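Local coordinates for protein 2-hydroxyhepta-2,4-diene-1,7-dioate isomerase (Mycobacterium marinum, PDB 3QDF) that probably works as a zinc-dependent isomerase or hydrolase of the fumarylacetoacetate hydrolase family, possibly acting on 2-hydroxyhepta-2,4-diene-1,7-dioate or acetylpyruvate, at residues Val16-Ile21 against Ala60-Ser65. Sequence-based numbering, arbitrary orientation.
Sequences VAFASI and APILAS
Phe18 reaches from its strand to the loop 60-65 with the far end of its ring, meeting Pro61 and Ile62. It illustrates how a single aromatic side chain can bridge two elements whose backbones stay apart. The nearest CA atoms, those of Phe18 and Pro61, are 7.8 Å from each other. At CB the side chain sets off alongside the loop rather than straight at it, and the ring does the reaching: chi1 of -81° puts CG anti to the carbonyl carbon and beside the backbone N, a turn that brings the ring up to the loop. CD1 of Phe18 then passes Pro61 O at 4.2 Å. CE1 does most of the touching: it lies 3.4 Å from Pro61 O, which approaches the ring obliquely, and 3.9 Å from Ile62 CD1. CZ completes the path, 4.1 Å from that same methyl. Of the Ile62 side chain, CD1 is the atom that meets the ring, at its edge and close to its plane. No hydrogen bond spans the two segments. Leu7, Ile36 and Pro40 also touch the phenylalanine, while Ile181 of strand 175-182 packs against both Pro61 and Ile62. The arrangement is plain van der Waals packing of a ring against a methyl and a backbone carbonyl oxygen, away from the zinc sites, and it joins strand 15-22, in the Rv2993c-like N-terminal region, to the loop between strands 57-59 and 67-70.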
loop_
_atom_site.group_PDB
_atom_site.type_symbol
_atom_site.label_atom_id
_atom_site.label_comp_id
_atom_site.label_asym_id
_atom_site.label_seq_id
_atom_site.Cartn_x
_atom_site.Cartn_y
_atom_site.Cartn_z
ATOM N N VAL A 16 -13.503 -15.166 5.462
ATOM C CA VAL A 16 -12.690 -13.954 5.325
ATOM C C VAL A 16 -12.643 -13.236 6.678
ATOM O O VAL A 16 -13.687 -12.944 7.253
ATOM C CB VAL A 16 -13.275 -13.011 4.217
ATOM C CG1 VAL A 16 -12.515 -11.673 4.146
ATOM C CG2 VAL A 16 -13.269 -13.710 2.841
ATOM N N ALA A 17 -11.433 -12.955 7.169
ATOM C CA ALA A 17 -11.239 -12.289 8.460
ATOM C C ALA A 17 -9.952 -11.451 8.516
ATOM O O ALA A 17 -8.990 -11.698 7.780
ATOM C CB ALA A 17 -11.233 -13.330 9.597
ATOM N N PHE A 18 -9.944 -10.467 9.413
ATOM C CA PHE A 18 -8.705 -9.822 9.827
ATOM C C PHE A 18 -7.902 -10.841 10.629
ATOM O O PHE A 18 -8.476 -11.779 11.231
ATOM C CB PHE A 18 -8.990 -8.575 10.676
ATOM C CG PHE A 18 -9.338 -7.349 9.866
ATOM C CD1 PHE A 18 -8.340 -6.590 9.257
ATOM C CD2 PHE A 18 -10.665 -6.952 9.723
ATOM C CE1 PHE A 18 -8.651 -5.452 8.508
ATOM C CE2 PHE A 18 -11.000 -5.807 8.984
ATOM C CZ PHE A 18 -9.995 -5.055 8.375
ATOM N N ALA A 19 -6.585 -10.666 10.628
ATOM C CA ALA A 19 -5.695 -11.552 11.371
ATOM C C ALA A 19 -4.446 -10.844 11.836
ATOM O O ALA A 19 -3.946 -9.959 11.164
ATOM C CB ALA A 19 -5.318 -12.788 10.533
ATOM N N SER A 20 -3.936 -11.249 12.993
ATOM C CA SER A 20 -2.581 -10.878 13.379
ATOM C C SER A 20 -1.624 -11.904 12.784
ATOM O O SER A 20 -1.715 -13.104 13.087
ATOM C CB SER A 20 -2.423 -10.849 14.888
ATOM O OG SER A 20 -1.125 -10.421 15.245
ATOM N N ILE A 21 -0.713 -11.425 11.946
ATOM C CA ILE A 21 0.231 -12.282 11.236
ATOM C C ILE A 21 1.544 -12.305 12.017
ATOM O O ILE A 21 2.287 -11.326 12.037
ATOM C CB ILE A 21 0.470 -11.794 9.775
ATOM C CG1 ILE A 21 -0.853 -11.537 9.030
ATOM C CG2 ILE A 21 1.414 -12.747 9.020
ATOM C CD1 ILE A 21 -1.769 -12.719 8.917
ATOM N N ALA A 60 -5.614 -8.239 0.328
ATOM C CA ALA A 60 -5.296 -6.833 0.609
ATOM C C ALA A 60 -5.662 -6.597 2.070
ATOM O O ALA A 60 -6.714 -7.087 2.531
ATOM C CB ALA A 60 -6.069 -5.896 -0.301
ATOM N N PRO A 61 -4.781 -5.904 2.823
ATOM C CA PRO A 61 -4.920 -5.892 4.292
ATOM C C PRO A 61 -6.030 -4.970 4.794
ATOM O O PRO A 61 -6.343 -4.956 6.002
ATOM C CB PRO A 61 -3.552 -5.407 4.770
ATOM C CG PRO A 61 -3.032 -4.561 3.621
ATOM C CD PRO A 61 -3.559 -5.201 2.372
ATOM N N ILE A 62 -6.638 -4.223 3.878
ATOM C CA ILE A 62 -7.673 -3.287 4.252
ATOM C C ILE A 62 -8.717 -3.067 3.149
ATOM O O ILE A 62 -8.432 -3.226 1.964
ATOM C CB ILE A 62 -7.033 -1.946 4.750
ATOM C CG1 ILE A 62 -7.934 -1.299 5.777
ATOM C CG2 ILE A 62 -6.585 -1.021 3.600
ATOM C CD1 ILE A 62 -7.746 -1.886 7.105
ATOM N N LEU A 63 -9.937 -2.740 3.562
ATOM C CA LEU A 63 -10.993 -2.333 2.619
ATOM C C LEU A 63 -11.135 -0.820 2.706
ATOM O O LEU A 63 -11.913 -0.304 3.516
ATOM C CB LEU A 63 -12.306 -3.041 2.987
ATOM C CG LEU A 63 -12.305 -4.568 2.774
ATOM C CD1 LEU A 63 -13.675 -5.142 3.138
ATOM C CD2 LEU A 63 -11.911 -4.966 1.323
ATOM N N ALA A 64 -10.335 -0.096 1.938
ATOM C CA ALA A 64 -10.304 1.353 2.072
ATOM C C ALA A 64 -11.497 2.013 1.374
ATOM O O ALA A 64 -11.870 1.616 0.262
ATOM C CB ALA A 64 -9.003 1.897 1.497
ATOM N N SER A 65 -12.061 3.055 1.979
ATOM C CA SER A 65 -13.100 3.808 1.291
ATOM C C SER A 65 -12.504 4.656 0.175
ATOM O O SER A 65 -13.170 4.948 -0.833
ATOM C CB SER A 65 -13.915 4.691 2.254
ATOM O OG SER A 65 -13.227 5.908 2.567
#